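Local coordinates for ZT_dimer domain-containing protein (Thermotoga maritima, PDB 6VDA) that probably moves divalent metal cations such as zinc across the membrane as a CzcD-type cation diffusion facilitator, here represented by its metal-binding C-terminal domain, at residues F16-R21 against L69-D74; L9-D14 against T38-E43. All blocks are in the same frame, centred on the assembly; numbering follows the deposited sequence.

Interaction 1: F16-R21 against L69-D74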
loop_
_atom_site.group_PDB
_atom_site.type_symbol
_atom_site.label_atom_id
_atom_site.label_comp_id
_atom_site.label_asym_id
_atom_site.label_seq_id
_atom_site.Cartn_x
_atom_site.Cartn_y
_atom_site.Cartn_z
ATOM N N PHE A 16 -11.299 14.543 2.946
ATOM C CA PHE A 16 -10.447 15.393 3.819
ATOM C C PHE A 16 -11.191 15.680 5.127
ATOM O O PHE A 16 -10.536 15.747 6.176
ATOM C CB PHE A 16 -9.997 16.653 3.078
ATOM C CG PHE A 16 -8.766 16.453 2.234
ATOM C CD1 PHE A 16 -7.504 16.493 2.808
ATOM C CD2 PHE A 16 -8.865 16.198 0.877
ATOM C CE1 PHE A 16 -6.368 16.304 2.036
ATOM C CE2 PHE A 16 -7.727 16.002 0.106
ATOM C CZ PHE A 16 -6.482 16.062 0.686
ATOM N N ALA A 17 -12.519 15.812 5.072
ATOM C CA ALA A 17 -13.380 16.054 6.253
ATOM C C ALA A 17 -13.261 14.872 7.223
ATOM O O ALA A 17 -13.116 15.116 8.421
ATOM C CB ALA A 17 -14.810 16.299 5.827
ATOM N N VAL A 18 -13.283 13.638 6.718
ATOM C CA VAL A 18 -13.154 12.397 7.547
ATOM C C VAL A 18 -11.736 12.268 8.131
ATOM O O VAL A 18 -11.624 11.832 9.288
ATOM C CB VAL A 18 -13.529 11.132 6.753
ATOM C CG1 VAL A 18 -13.224 9.872 7.554
ATOM C CG2 VAL A 18 -14.989 11.152 6.313
ATOM N N LEU A 19 -10.687 12.588 7.370
ATOM C CA LEU A 19 -9.280 12.419 7.830
ATOM C C LEU A 19 -8.997 13.351 9.014
ATOM O O LEU A 19 -8.275 12.918 9.926
ATOM C CB LEU A 19 -8.323 12.695 6.670
ATOM C CG LEU A 19 -8.362 11.673 5.536
ATOM C CD1 LEU A 19 -7.538 12.165 4.360
ATOM C CD2 LEU A 19 -7.885 10.302 6.001
ATOM N N GLU A 20 -9.564 14.565 9.004
ATOM C CA GLU A 20 -9.405 15.585 10.079
ATOM C C GLU A 20 -9.850 15.008 11.429
ATOM O O GLU A 20 -9.392 15.509 12.468
ATOM C CB GLU A 20 -10.214 16.846 9.763
ATOM C CG GLU A 20 -9.530 17.787 8.784
ATOM C CD GLU A 20 -10.214 19.135 8.626
ATOM O OE1 GLU A 20 -11.350 19.291 9.120
ATOM O OE2 GLU A 20 -9.607 20.031 8.012
ATOM N N ARG A 21 -10.731 14.009 11.404
ATOM C CA ARG A 21 -11.251 13.289 12.597
ATOM C C ARG A 21 -10.110 12.567 13.327
ATOM O O ARG A 21 -10.253 12.327 14.547
ATOM C CB ARG A 21 -12.333 12.291 12.161
ATOM C CG ARG A 21 -13.405 12.025 13.204
ATOM C CD ARG A 21 -14.581 11.254 12.640
ATOM N NE ARG A 21 -15.608 12.103 12.040
ATOM C CZ ARG A 21 -16.904 11.789 11.948
ATOM N NH1 ARG A 21 -17.355 10.642 12.430
ATOM N NH2 ARG A 21 -17.752 12.631 11.381
ATOM N N LEU A 69 -16.624 4.840 4.439
ATOM C CA LEU A 69 -17.780 4.065 3.908
ATOM C C LEU A 69 -19.079 4.521 4.591
ATOM O O LEU A 69 -20.118 4.523 3.912
ATOM C CB LEU A 69 -17.521 2.567 4.111
ATOM C CG LEU A 69 -17.000 1.809 2.886
ATOM C CD1 LEU A 69 -15.904 2.580 2.176
ATOM C CD2 LEU A 69 -16.504 0.422 3.263
ATOM N N LYS A 70 -19.018 4.904 5.871
ATOM C CA LYS A 70 -20.193 5.369 6.661
ATOM C C LYS A 70 -20.630 6.762 6.185
ATOM O O LYS A 70 -21.839 7.047 6.245
ATOM C CB LYS A 70 -19.880 5.409 8.162
ATOM C CG LYS A 70 -19.965 4.073 8.891
ATOM C CD LYS A 70 -20.005 4.206 10.407
ATOM N N ARG A 71 -19.686 7.595 5.743
ATOM C CA ARG A 71 -19.909 9.029 5.399
ATOM C C ARG A 71 -20.655 9.133 4.066
ATOM O O ARG A 71 -21.652 9.881 4.001
ATOM C CB ARG A 71 -18.569 9.765 5.310
ATOM C CG ARG A 71 -18.658 11.195 4.798
ATOM C CD ARG A 71 -18.763 12.208 5.917
ATOM N NE ARG A 71 -18.580 13.566 5.420
ATOM C CZ ARG A 71 -18.348 14.631 6.184
ATOM N NH1 ARG A 71 -18.267 14.509 7.499
ATOM N NH2 ARG A 71 -18.200 15.820 5.628
ATOM N N ARG A 72 -20.154 8.440 3.041
ATOM C CA ARG A 72 -20.708 8.431 1.663
ATOM C C ARG A 72 -21.151 7.007 1.323
ATOM O O ARG A 72 -20.309 6.103 1.411
ATOM C CB ARG A 72 -19.645 8.899 0.665
ATOM C CG ARG A 72 -19.135 10.317 0.891
ATOM C CD ARG A 72 -19.965 11.345 0.153
ATOM N NE ARG A 72 -19.784 11.265 -1.305
ATOM C CZ ARG A 72 -20.142 12.232 -2.179
ATOM N NH1 ARG A 72 -19.971 12.056 -3.475
ATOM N NH2 ARG A 72 -20.570 13.404 -1.740
ATOM N N ASP A 73 -22.411 6.827 0.922
ATOM C CA ASP A 73 -22.970 5.505 0.531
ATOM C C ASP A 73 -22.566 5.166 -0.914
ATOM O O ASP A 73 -22.971 4.088 -1.382
ATOM C CB ASP A 73 -24.489 5.462 0.728
ATOM C CG ASP A 73 -25.261 6.497 -0.076
ATOM O OD1 ASP A 73 -25.327 7.663 0.371
ATOM O OD2 ASP A 73 -25.788 6.129 -1.143
ATOM N N ASP A 74 -21.791 6.028 -1.586
ATOM C CA ASP A 74 -21.378 5.849 -3.007
ATOM C C ASP A 74 -19.874 5.549 -3.112
ATOM O O ASP A 74 -19.386 5.456 -4.249
ATOM C CB ASP A 74 -21.772 7.058 -3.860
ATOM C CG ASP A 74 -21.193 8.377 -3.388
ATOM O OD1 ASP A 74 -20.667 8.416 -2.262
ATOM O OD2 ASP A 74 -21.274 9.355 -4.149
#
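Arg71 reaches from the last turn of helix 54-71 to the end of helix 6-19, where it lies along Ala17 and Val18. The two helices pack on one side of the three-stranded sheet in this alpha-beta-beta-alpha-beta C-terminal domain of a cation diffusion facilitator. The methyl of Ala17 sits over one face of the Arg71 guanidinium, its CB 3.4 Å from NH2 of Arg71. Beside it, Val18 CG2 packs on the aliphatic part of the same arginine, 3.9 Å from Arg71 CD and at nearly the same distance from its CB and CG. The Arg71 chain leaves with CG anti to the backbone N and then bends at chi2 (94°), which lays the methylenes against Val18 and carries the guanidinium on to Ala17. No hydrogen bond spans the two segments.

Farther out, Val18 also packs on Glu67 and Met68 of helix 54-71, while Arg21 NH1 forms a salt bridge with Glu67. That carboxylate probably offsets part of the like charge where the two guanidinium groups approach. Arg21 NH2 comes in at the edge of the Arg71 guanidinium, near its plane, 4.3 Å from Arg71 NH1.

Interaction 2: L9-D14 against T38-E43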
loop_
_atom_site.group_PDB
_atom_site.type_symbol
_atom_site.label_atom_id
_atom_site.label_comp_id
_atom_site.label_asym_id
_atom_site.label_seq_id
_atom_site.Cartn_x
_atom_site.Cartn_y
_atom_site.Cartn_z
ATOM N N LEU A 9 -15.462 17.971 -6.379
ATOM C CA LEU A 9 -14.998 18.778 -5.215
ATOM C C LEU A 9 -15.691 18.316 -3.935
ATOM O O LEU A 9 -14.970 18.117 -2.938
ATOM C CB LEU A 9 -15.314 20.252 -5.489
ATOM C CG LEU A 9 -14.656 21.249 -4.539
ATOM C CD1 LEU A 9 -13.159 21.328 -4.805
ATOM C CD2 LEU A 9 -15.306 22.618 -4.662
ATOM N N ASP A 10 -17.028 18.198 -3.964
ATOM C CA ASP A 10 -17.862 17.723 -2.834
ATOM C C ASP A 10 -17.171 16.485 -2.239
ATOM O O ASP A 10 -16.997 16.428 -1.015
ATOM C CB ASP A 10 -19.308 17.425 -3.248
ATOM C CG ASP A 10 -20.298 17.753 -2.136
ATOM O OD1 ASP A 10 -20.412 18.957 -1.789
ATOM O OD2 ASP A 10 -20.893 16.773 -1.561
ATOM N N MET A 11 -16.735 15.561 -3.099
ATOM C CA MET A 11 -16.146 14.254 -2.691
ATOM C C MET A 11 -14.809 14.468 -1.966
ATOM O O MET A 11 -14.654 13.885 -0.868
ATOM C CB MET A 11 -15.920 13.333 -3.894
ATOM C CG MET A 11 -15.156 12.060 -3.544
ATOM S SD MET A 11 -15.977 11.050 -2.289
ATOM C CE MET A 11 -17.100 10.133 -3.344
ATOM N N TYR A 12 -13.872 15.231 -2.553
ATOM C CA TYR A 12 -12.549 15.528 -1.930
ATOM C C TYR A 12 -12.805 16.189 -0.575
ATOM O O TYR A 12 -12.095 15.848 0.378
ATOM C CB TYR A 12 -11.636 16.379 -2.827
ATOM C CG TYR A 12 -10.945 15.610 -3.925
ATOM C CD1 TYR A 12 -10.066 14.579 -3.635
ATOM C CD2 TYR A 12 -11.173 15.898 -5.260
ATOM C CE1 TYR A 12 -9.438 13.854 -4.636
ATOM C CE2 TYR A 12 -10.553 15.184 -6.277
ATOM C CZ TYR A 12 -9.674 14.161 -5.964
ATOM O OH TYR A 12 -9.055 13.449 -6.954
ATOM N N ASP A 13 -13.818 17.061 -0.494
ATOM C CA ASP A 13 -14.192 17.794 0.746
ATOM C C ASP A 13 -14.546 16.764 1.823
ATOM O O ASP A 13 -13.977 16.860 2.918
ATOM C CB ASP A 13 -15.310 18.816 0.497
ATOM C CG ASP A 13 -14.858 20.094 -0.200
ATOM O OD1 ASP A 13 -13.656 20.407 -0.143
ATOM O OD2 ASP A 13 -15.714 20.781 -0.790
ATOM N N ASP A 14 -15.402 15.787 1.503
ATOM C CA ASP A 14 -15.888 14.741 2.449
ATOM C C ASP A 14 -14.725 13.838 2.897
ATOM O O ASP A 14 -14.687 13.481 4.085
ATOM C CB ASP A 14 -17.037 13.930 1.837
ATOM C CG ASP A 14 -18.276 14.766 1.549
ATOM O OD1 ASP A 14 -18.171 16.011 1.597
ATOM O OD2 ASP A 14 -19.338 14.174 1.279
ATOM N N THR A 38 -22.228 3.726 -10.485
ATOM C CA THR A 38 -22.790 4.521 -9.357
ATOM C C THR A 38 -21.695 4.806 -8.317
ATOM O O THR A 38 -21.726 5.907 -7.726
ATOM C CB THR A 38 -23.993 3.797 -8.734
ATOM N N LYS A 39 -20.754 3.869 -8.135
ATOM C CA LYS A 39 -19.851 3.786 -6.954
ATOM C C LYS A 39 -18.451 4.335 -7.285
ATOM O O LYS A 39 -18.045 4.259 -8.462
ATOM C CB LYS A 39 -19.796 2.332 -6.478
ATOM N N TYR A 40 -17.742 4.847 -6.266
ATOM C CA TYR A 40 -16.406 5.508 -6.347
ATOM C C TYR A 40 -15.341 4.718 -5.565
ATOM O O TYR A 40 -15.639 4.208 -4.467
ATOM C CB TYR A 40 -16.459 6.927 -5.769
ATOM C CG TYR A 40 -17.094 7.964 -6.660
ATOM C CD1 TYR A 40 -16.369 8.580 -7.668
ATOM C CD2 TYR A 40 -18.416 8.346 -6.486
ATOM C CE1 TYR A 40 -16.943 9.538 -8.490
ATOM C CE2 TYR A 40 -19.004 9.303 -7.298
ATOM C CZ TYR A 40 -18.264 9.904 -8.303
ATOM O OH TYR A 40 -18.835 10.848 -9.107
ATOM N N PHE A 41 -14.114 4.670 -6.096
ATOM C CA PHE A 41 -12.932 3.998 -5.490
ATOM C C PHE A 41 -11.888 5.048 -5.094
ATOM O O PHE A 41 -11.455 5.839 -5.947
ATOM C CB PHE A 41 -12.346 2.971 -6.462
ATOM C CG PHE A 41 -13.251 1.799 -6.740
ATOM C CD1 PHE A 41 -14.325 1.924 -7.611
ATOM C CD2 PHE A 41 -13.035 0.573 -6.128
ATOM C CE1 PHE A 41 -15.163 0.848 -7.865
ATOM C CE2 PHE A 41 -13.871 -0.504 -6.384
ATOM C CZ PHE A 41 -14.934 -0.363 -7.249
ATOM N N ILE A 42 -11.482 5.042 -3.825
ATOM C CA ILE A 42 -10.607 6.091 -3.231
ATOM C C ILE A 42 -9.277 5.472 -2.816
ATOM O O ILE A 42 -9.278 4.438 -2.121
ATOM C CB ILE A 42 -11.288 6.784 -2.040
ATOM C CG1 ILE A 42 -12.588 7.461 -2.471
ATOM C CG2 ILE A 42 -10.329 7.765 -1.376
ATOM C CD1 ILE A 42 -13.462 7.843 -1.317
ATOM N N GLU A 43 -8.193 6.135 -3.204
ATOM C CA GLU A 43 -6.805 5.756 -2.856
ATOM C C GLU A 43 -6.103 6.995 -2.298
ATOM O O GLU A 43 -6.424 8.109 -2.751
ATOM C CB GLU A 43 -6.149 5.186 -4.106
ATOM C CG GLU A 43 -4.651 5.022 -4.009
ATOM C CD GLU A 43 -4.109 4.229 -5.182
ATOM O OE1 GLU A 43 -3.458 3.197 -4.937
ATOM O OE2 GLU A 43 -4.372 4.632 -6.339
#
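Met11 leaves helix 6-19 with CG anti to the backbone N (chi1 173°), and bends at chi2 and again at chi3 bring its sulfur and terminal methyl to the helix-facing side of strand 39-48. On the strand, Tyr40 and Ile42 both direct their side chains at the helix; chi1 of Ile42 (-60°) sets CG1 anti to the carbonyl carbon, and CD1 at the end of that branch meets the thioether.

The methionine divides its contacts between these two residues. Its methyl approaches the Tyr40 ring obliquely near the root of the side chain, with Met11 CE 3.8 Å from Tyr40 CD2 and 4.1 Å from Tyr40 CB. Met11 and Tyr40 run past one another in opposite directions. One atom back along the thioether, Met11 SD lies 4.2 Å from Ile42 CD1. No hydrogen bond crosses between the segments, and the contact is apolar and buried.

Ile33 of the adjoining strand 26-36 touches both Met11 and Tyr40, and Met68 of helix 54-71 packs on Ile42, so that the layer continues into strand 26-36 and helix 54-71. Backbone hydrogen bonds from Tyr40 and Ile42 to strand 75-84 fix the central strand beneath it. The zinc ion is about 14 Å from the Ile42 side chain, so this is packing apart from the metal site: helix-on-sheet core packing of the ferredoxin-like alpha-beta fold found in cytoplasmic domains of cation diffusion facilitators.

From the N terminus, helix 6-19 supplies the first half of both contacts, residues 9-14 to interaction 2 and residues 16-21 to interaction 1. Strand 26-36 then runs out and the chain turns back, so that 38-43 at the start of strand 39-48 closes interaction 2. Helix 54-71 follows, and its last turn with the loop after it, 69-74, closes interaction 1. The two loops therefore cross, and together they tie the first helix to the central strand and to the second helix. Where they meet, Asp74 O probably accepts a hydrogen bond from Tyr40 N at 2.7 Å, and Arg72 packs on Met11 while pairing weakly with Asp14.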